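Side-chain contacts in uncharacterized protein (Sus scrofa, PDB 5BNF), which belongs, as porcine CD38, to the ADP-ribosyl cyclase family, with a helical part joined to a part built round a four-stranded parallel sheet: residues L143-R146 and F147-A151; A40-D43 and A44-K48; R17-T20 and Y21-V25. All coordinates share one frame; numbering follows the deposited sequence.

Contact 1. Residues L143-R146 and F147-A151; sequences LSKR and FAENA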
loop_
_atom_site.group_PDB
_atom_site.type_symbol
_atom_site.label_atom_id
_atom_site.label_comp_id
_atom_site.label_asym_id
_atom_site.label_seq_id
_atom_site.Cartn_x
_atom_site.Cartn_y
_atom_site.Cartn_z
ATOM N N LEU A 143 -5.148 -1.969 2.894
ATOM C CA LEU A 143 -4.543 -2.714 1.803
ATOM C C LEU A 143 -3.133 -3.136 2.202
ATOM O O LEU A 143 -2.732 -4.285 2.014
ATOM C CB LEU A 143 -4.482 -1.851 0.541
ATOM C CG LEU A 143 -4.364 -2.675 -0.739
ATOM C CD1 LEU A 143 -5.503 -3.689 -0.769
ATOM C CD2 LEU A 143 -4.407 -1.770 -1.970
ATOM N N SER A 144 -2.393 -2.192 2.772
ATOM C CA SER A 144 -1.032 -2.446 3.207
ATOM C C SER A 144 -1.010 -3.515 4.280
ATOM O O SER A 144 -0.207 -4.445 4.224
ATOM C CB SER A 144 -0.409 -1.157 3.732
ATOM O OG SER A 144 -0.236 -0.228 2.676
ATOM N N LYS A 145 -1.904 -3.391 5.254
ATOM C CA LYS A 145 -1.978 -4.366 6.329
ATOM C C LYS A 145 -2.211 -5.763 5.767
ATOM O O LYS A 145 -1.530 -6.707 6.149
ATOM C CB LYS A 145 -3.104 -4.016 7.298
ATOM C CG LYS A 145 -3.280 -5.039 8.400
ATOM C CD LYS A 145 -3.150 -4.396 9.766
ATOM C CE LYS A 145 -4.369 -4.694 10.621
ATOM N NZ LYS A 145 -5.619 -4.118 10.044
ATOM N N ARG A 146 -3.182 -5.890 4.870
ATOM C CA ARG A 146 -3.491 -7.183 4.256
ATOM C C ARG A 146 -2.297 -7.705 3.465
ATOM O O ARG A 146 -1.925 -8.867 3.592
ATOM C CB ARG A 146 -4.691 -7.065 3.308
ATOM C CG ARG A 146 -6.045 -6.935 3.986
ATOM C CD ARG A 146 -6.440 -8.217 4.694
ATOM N NE ARG A 146 -6.422 -8.073 6.144
ATOM C CZ ARG A 146 -7.438 -7.610 6.865
ATOM N NH1 ARG A 146 -7.323 -7.512 8.183
ATOM N NH2 ARG A 146 -8.571 -7.259 6.269
ATOM N N PHE A 147 -1.707 -6.835 2.649
ATOM C CA PHE A 147 -0.559 -7.186 1.820
ATOM C C PHE A 147 0.569 -7.765 2.673
ATOM O O PHE A 147 1.213 -8.728 2.282
ATOM C CB PHE A 147 -0.073 -5.939 1.066
ATOM C CG PHE A 147 0.946 -6.221 -0.017
ATOM C CD1 PHE A 147 0.623 -7.018 -1.110
ATOM C CD2 PHE A 147 2.212 -5.637 0.030
ATOM C CE1 PHE A 147 1.540 -7.228 -2.145
ATOM C CE2 PHE A 147 3.135 -5.841 -0.998
ATOM C CZ PHE A 147 2.795 -6.637 -2.090
ATOM N N ALA A 148 0.790 -7.189 3.848
ATOM C CA ALA A 148 1.850 -7.656 4.737
ATOM C C ALA A 148 1.491 -8.977 5.403
ATOM O O ALA A 148 2.347 -9.850 5.576
ATOM C CB ALA A 148 2.144 -6.602 5.795
ATOM N N GLU A 149 0.223 -9.124 5.771
ATOM C CA GLU A 149 -0.236 -10.340 6.421
ATOM C C GLU A 149 -0.174 -11.560 5.493
ATOM O O GLU A 149 0.055 -12.672 5.953
ATOM C CB GLU A 149 -1.664 -10.145 6.937
ATOM C CG GLU A 149 -1.814 -9.025 7.954
ATOM C CD GLU A 149 -3.246 -8.890 8.478
ATOM O OE1 GLU A 149 -4.182 -8.875 7.653
ATOM O OE2 GLU A 149 -3.441 -8.793 9.709
ATOM N N ASN A 150 -0.365 -11.349 4.195
ATOM C CA ASN A 150 -0.341 -12.441 3.227
ATOM C C ASN A 150 1.040 -12.702 2.637
ATOM O O ASN A 150 1.180 -13.498 1.704
ATOM C CB ASN A 150 -1.308 -12.161 2.069
ATOM C CG ASN A 150 -2.749 -12.026 2.522
ATOM O OD1 ASN A 150 -3.242 -12.826 3.318
ATOM N ND2 ASN A 150 -3.439 -11.019 1.997
ATOM N N ALA A 151 2.054 -12.023 3.159
ATOM C CA ALA A 151 3.409 -12.210 2.654
ATOM C C ALA A 151 3.960 -13.534 3.160
ATOM O O ALA A 151 3.724 -13.910 4.302
ATOM C CB ALA A 151 4.301 -11.060 3.101
#
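Arg146 and Glu149 form an i to i+3 salt bridge on the last turns of helix 135-149. NE of Arg146 donates to OE1 of Glu149 over 2.8 Å, with 174° at the hydrogen. OE1 lies at the edge of the guanidinium, in its plane, and the carboxylate is only 16° from coplanar with it. Both chains start with CG anti to the carbonyl carbon; Arg146 then bends at chi2 (-69°), which brings NE alongside the extended Glu149.

A second, looser charge relation involves Lys145. Its CG packs 3.9 Å from CD of Glu149, yet NZ stays 5.2 Å from OE2 and makes its salt bridge with Glu55, so any electrostatic pull on Glu149 is probably weak and not through direct contact.

Backbone bonds carry the helix to its end: Ala148, Glu149 and Asn150 donate to the carbonyls of Ser144, Lys145 and Arg146. Phe147 N donates to Leu143 O at 2.8 Å. Asn150 is the first residue to leave helical angles.

Phe147 points elsewhere: its ring turns from segment 143-146 and meets that of Phe76, in strand 75-77, while CB of Phe147 touches the backbone, 3.3 Å from Leu143 O.

Contact 2. Residues A40-D43 and A44-K48; sequences AFTD and AFISK
The carbonyl oxygen of Thr42 accepts two backbone N-H groups near the C-terminal end of helix 34-45. Ile46 N reaches it over 3.0 Å, nearly in line with the carbonyl (C=O...N 174°), an i to i+4 bond. Phe45 N approaches at 3.2 Å from above the carbonyl plane, an i to i+3 bond. This mixed bonding is consistent with a last turn that tightens toward 3-10 spacing, and a type II turn from Phe45 to Lys48 follows.

Lys48, extended beyond CG, reaches back to this end, where NZ donates to Ala44 O at 2.8 Å, with a weak bond to Asp43 O. A water that donates to Asp43 O and Ile46 O joins the turn to the helix.

Two pairs of side chains, each spaced i to i+4, touch along the helix. CG2 of Thr42, anti to the backbone N, runs beside Ile46 and meets its CD1 at 3.7 Å. The Phe45 ring has Thr42 O over one face, and its CE2 lies 4.3 Å from CD1 of Phe41.

Both phenylalanine rings meet Trp111. Phe41 also packs on helices 59-64 and 101-106 and on Phe139 of helix 135-149, whose Phe135 touches Phe45 and Lys48.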
loop_
_atom_site.group_PDB
_atom_site.type_symbol
_atom_site.label_atom_id
_atom_site.label_comp_id
_atom_site.label_asym_id
_atom_site.label_seq_id
_atom_site.Cartn_x
_atom_site.Cartn_y
_atom_site.Cartn_z
ATOM N N ALA A 40 -18.720 -2.287 -5.109
ATOM C CA ALA A 40 -18.267 -2.382 -3.728
ATOM C C ALA A 40 -17.416 -1.182 -3.310
ATOM O O ALA A 40 -17.587 -0.627 -2.221
ATOM C CB ALA A 40 -17.481 -3.651 -3.547
ATOM N N PHE A 41 -16.490 -0.800 -4.177
ATOM C CA PHE A 41 -15.616 0.327 -3.913
ATOM C C PHE A 41 -16.512 1.523 -3.613
ATOM O O PHE A 41 -16.475 2.089 -2.521
ATOM C CB PHE A 41 -14.764 0.625 -5.150
ATOM C CG PHE A 41 -13.420 1.229 -4.844
ATOM C CD1 PHE A 41 -13.247 2.084 -3.757
ATOM C CD2 PHE A 41 -12.329 0.960 -5.662
ATOM C CE1 PHE A 41 -12.002 2.662 -3.492
ATOM C CE2 PHE A 41 -11.082 1.531 -5.408
ATOM C CZ PHE A 41 -10.919 2.384 -4.319
ATOM N N THR A 42 -17.326 1.881 -4.601
ATOM C CA THR A 42 -18.248 3.003 -4.511
ATOM C C THR A 42 -19.218 2.910 -3.331
ATOM O O THR A 42 -19.419 3.884 -2.606
ATOM C CB THR A 42 -19.058 3.130 -5.811
ATOM O OG1 THR A 42 -18.166 3.281 -6.919
ATOM C CG2 THR A 42 -19.970 4.331 -5.746
ATOM N N ASP A 43 -19.817 1.742 -3.136
ATOM C CA ASP A 43 -20.762 1.545 -2.042
ATOM C C ASP A 43 -20.140 1.793 -0.685
ATOM O O ASP A 43 -20.827 2.150 0.271
ATOM C CB ASP A 43 -21.320 0.126 -2.079
ATOM C CG ASP A 43 -22.323 -0.067 -3.187
ATOM O OD1 ASP A 43 -22.441 0.844 -4.035
ATOM O OD2 ASP A 43 -22.990 -1.124 -3.215
ATOM N N ALA A 44 -18.832 1.603 -0.612
ATOM C CA ALA A 44 -18.096 1.774 0.628
ATOM C C ALA A 44 -18.006 3.204 1.154
ATOM O O ALA A 44 -17.871 3.404 2.361
ATOM C CB ALA A 44 -16.688 1.204 0.459
ATOM N N PHE A 45 -18.095 4.195 0.271
ATOM C CA PHE A 45 -17.949 5.582 0.701
ATOM C C PHE A 45 -19.010 6.577 0.237
ATOM O O PHE A 45 -19.256 7.584 0.904
ATOM C CB PHE A 45 -16.574 6.087 0.267
ATOM C CG PHE A 45 -16.454 6.325 -1.216
ATOM C CD1 PHE A 45 -16.888 7.523 -1.780
ATOM C CD2 PHE A 45 -15.891 5.359 -2.051
ATOM C CE1 PHE A 45 -16.768 7.757 -3.150
ATOM C CE2 PHE A 45 -15.767 5.584 -3.433
ATOM C CZ PHE A 45 -16.204 6.786 -3.979
ATOM N N ILE A 46 -19.615 6.308 -0.912
ATOM C CA ILE A 46 -20.633 7.186 -1.468
ATOM C C ILE A 46 -21.708 7.547 -0.441
ATOM O O ILE A 46 -22.162 6.702 0.334
ATOM C CB ILE A 46 -21.281 6.537 -2.718
ATOM C CG1 ILE A 46 -21.219 7.505 -3.903
ATOM C CG2 ILE A 46 -22.728 6.175 -2.447
ATOM C CD1 ILE A 46 -19.819 7.796 -4.390
ATOM N N SER A 47 -22.087 8.820 -0.440
ATOM C CA SER A 47 -23.103 9.358 0.460
ATOM C C SER A 47 -22.826 9.140 1.946
ATOM O O SER A 47 -23.754 9.040 2.749
ATOM C CB SER A 47 -24.478 8.789 0.114
ATOM O OG SER A 47 -24.628 7.486 0.642
ATOM N N LYS A 48 -21.549 9.070 2.309
ATOM C CA LYS A 48 -21.163 8.902 3.706
ATOM C C LYS A 48 -20.295 10.073 4.168
ATOM O O LYS A 48 -19.642 10.738 3.358
ATOM C CB LYS A 48 -20.389 7.604 3.895
ATOM C CG LYS A 48 -21.189 6.344 3.625
ATOM C CD LYS A 48 -20.320 5.107 3.827
ATOM C CE LYS A 48 -21.105 3.817 3.607
ATOM N NZ LYS A 48 -20.232 2.607 3.597
HETATM O O HOH W 1 -23.038 3.562 0.024
#

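Contact 3. Residues R17-T20 and Y21-V25; sequences RCYT and YIRVV
A wider, pi-type turn at residues 21-25 finishes helix 10-25, with the side chains of Tyr19 and Arg23 side by side where the turn begins. The evidence for the widening is Thr20 O: Val25 N, five residues on, donates to it in the carbonyl plane over 3.3 Å, with 168° at the hydrogen, whereas Val24 N makes only a weak bond to the same oxygen. Just before it the spacing is still alpha-helical, since Ile22 N donates to Cys18 O at 3.1 Å; the bond from Arg23 N to Tyr19 O is weak.

Tyr19 and Arg23 point the same way. The guanidinium lies tilted over the CD1 side of the ring, the planes 30° apart, with NH2 over one ring face. Ring atom CD1 of Tyr19 in turn sits over one face of the guanidinium and approaches NE of Arg23 to 3.5 Å. Tyr19 has CG anti to the carbonyl carbon, and Arg23 starts likewise but bends at chi2 (136°), which carries its flat end back over the ring. The two groups therefore meet by their flat faces, near the rim of the ring.

Tyr19 also meets Ile22, whose CD1 lies 3.9 Å from ring atom CD1 of Tyr19. Tyr19 and Ile22 both touch Cys34, at the start of helix 34-45, and Cys18 is joined to Cys34 by a disulfide, so this side of the helix is fixed covalently. Tyr21 leaves on another side: its OH is hydrogen-bonded to Asn99 O and Gln67 NE2, and its ring meets that of Tyr104.

Both valines also touch Thr20 O: CB of Val24 and CG2 of Val25 each stand 3.3 Å from that oxygen.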
loop_
_atom_site.group_PDB
_atom_site.type_symbol
_atom_site.label_atom_id
_atom_site.label_comp_id
_atom_site.label_asym_id
_atom_site.label_seq_id
_atom_site.Cartn_x
_atom_site.Cartn_y
_atom_site.Cartn_z
ATOM N N ARG A 17 -9.510 0.205 -15.342
ATOM C CA ARG A 17 -8.324 -0.356 -14.719
ATOM C C ARG A 17 -8.529 -1.796 -14.297
ATOM O O ARG A 17 -7.714 -2.661 -14.613
ATOM C CB ARG A 17 -7.912 0.481 -13.503
ATOM C CG ARG A 17 -7.361 1.857 -13.852
ATOM C CD ARG A 17 -6.681 2.504 -12.654
ATOM N NE ARG A 17 -6.091 3.793 -12.996
ATOM C CZ ARG A 17 -5.434 4.559 -12.137
ATOM N NH1 ARG A 17 -5.284 4.161 -10.882
ATOM N NH2 ARG A 17 -4.938 5.723 -12.531
ATOM N N CYS A 18 -9.621 -2.057 -13.589
ATOM C CA CYS A 18 -9.904 -3.413 -13.136
ATOM C C CYS A 18 -9.870 -4.436 -14.272
ATOM O O CYS A 18 -9.186 -5.455 -14.177
ATOM C CB CYS A 18 -11.261 -3.465 -12.442
ATOM S SG CYS A 18 -11.787 -5.142 -11.978
ATOM N N TYR A 19 -10.610 -4.176 -15.343
ATOM C CA TYR A 19 -10.616 -5.107 -16.459
ATOM C C TYR A 19 -9.217 -5.267 -17.020
ATOM O O TYR A 19 -8.711 -6.382 -17.117
ATOM C CB TYR A 19 -11.592 -4.650 -17.549
ATOM C CG TYR A 19 -13.026 -5.046 -17.257
ATOM C CD1 TYR A 19 -13.353 -6.371 -16.971
ATOM C CD2 TYR A 19 -14.048 -4.101 -17.249
ATOM C CE1 TYR A 19 -14.661 -6.749 -16.683
ATOM C CE2 TYR A 19 -15.364 -4.468 -16.962
ATOM C CZ TYR A 19 -15.663 -5.794 -16.679
ATOM O OH TYR A 19 -16.957 -6.172 -16.389
ATOM N N THR A 20 -8.581 -4.157 -17.368
ATOM C CA THR A 20 -7.231 -4.214 -17.908
ATOM C C THR A 20 -6.324 -5.095 -17.045
ATOM O O THR A 20 -5.374 -5.699 -17.544
ATOM C CB THR A 20 -6.614 -2.815 -18.000
ATOM O OG1 THR A 20 -7.404 -2.007 -18.878
ATOM C CG2 THR A 20 -5.199 -2.892 -18.536
ATOM N N TYR A 21 -6.629 -5.175 -15.753
ATOM C CA TYR A 21 -5.828 -5.977 -14.836
ATOM C C TYR A 21 -6.092 -7.476 -14.960
ATOM O O TYR A 21 -5.154 -8.266 -15.050
ATOM C CB TYR A 21 -6.077 -5.550 -13.382
ATOM C CG TYR A 21 -5.115 -6.180 -12.392
ATOM C CD1 TYR A 21 -3.824 -5.681 -12.226
ATOM C CD2 TYR A 21 -5.489 -7.288 -11.635
ATOM C CE1 TYR A 21 -2.928 -6.272 -11.322
ATOM C CE2 TYR A 21 -4.601 -7.885 -10.733
ATOM C CZ TYR A 21 -3.327 -7.368 -10.583
ATOM O OH TYR A 21 -2.466 -7.934 -9.675
ATOM N N ILE A 22 -7.364 -7.868 -14.967
ATOM C CA ILE A 22 -7.718 -9.283 -15.036
ATOM C C ILE A 22 -7.661 -9.942 -16.408
ATOM O O ILE A 22 -7.855 -11.153 -16.519
ATOM C CB ILE A 22 -9.120 -9.539 -14.469
ATOM C CG1 ILE A 22 -10.165 -8.805 -15.310
ATOM C CG2 ILE A 22 -9.171 -9.103 -13.020
ATOM C CD1 ILE A 22 -11.588 -9.267 -15.049
ATOM N N ARG A 23 -7.402 -9.166 -17.450
ATOM C CA ARG A 23 -7.329 -9.739 -18.783
ATOM C C ARG A 23 -5.936 -9.615 -19.359
ATOM O O ARG A 23 -5.579 -10.329 -20.296
ATOM C CB ARG A 23 -8.323 -9.045 -19.710
ATOM C CG ARG A 23 -9.782 -9.354 -19.415
ATOM C CD ARG A 23 -10.596 -8.078 -19.473
ATOM N NE ARG A 23 -12.029 -8.311 -19.604
ATOM C CZ ARG A 23 -12.832 -7.513 -20.299
ATOM N NH1 ARG A 23 -12.329 -6.450 -20.914
ATOM N NH2 ARG A 23 -14.130 -7.774 -20.385
ATOM N N VAL A 24 -5.146 -8.716 -18.787
ATOM C CA VAL A 24 -3.801 -8.492 -19.287
ATOM C C VAL A 24 -2.705 -8.544 -18.231
ATOM O O VAL A 24 -1.773 -9.339 -18.337
ATOM C CB VAL A 24 -3.726 -7.140 -19.997
ATOM C CG1 VAL A 24 -2.434 -7.037 -20.779
ATOM C CG2 VAL A 24 -4.934 -6.969 -20.898
ATOM N N VAL A 25 -2.813 -7.695 -17.214
ATOM C CA VAL A 25 -1.807 -7.644 -16.159
ATOM C C VAL A 25 -1.601 -8.998 -15.488
ATOM O O VAL A 25 -0.476 -9.473 -15.346
ATOM C CB VAL A 25 -2.183 -6.614 -15.082
ATOM C CG1 VAL A 25 -0.982 -6.356 -14.180
ATOM C CG2 VAL A 25 -2.661 -5.326 -15.735
#

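Overall arrangement
From the N terminus the order is contact 3, contact 2, contact 1. Each joins immediately consecutive segments, so none encloses a loop, and being in series they neither nest nor cross. Contacts 3 and 2 lie in helices 10-25 and 34-45, which follow each other and are bridged by the Cys18-Cys34 disulfide; contact 1 ends helix 135-149. The centres are 21 to 22 Å apart, and the nearest atoms of any two contacts are about 8 or 9 Å apart. The centre of contact 1 lies about 8 Å from the centre of the chain, closer than the other two, and its helix leads into strand 153-160 of the parallel sheet. Helix 101-106 touches both contact 2 and contact 3, while helix 59-64 touches contacts 1 and 2.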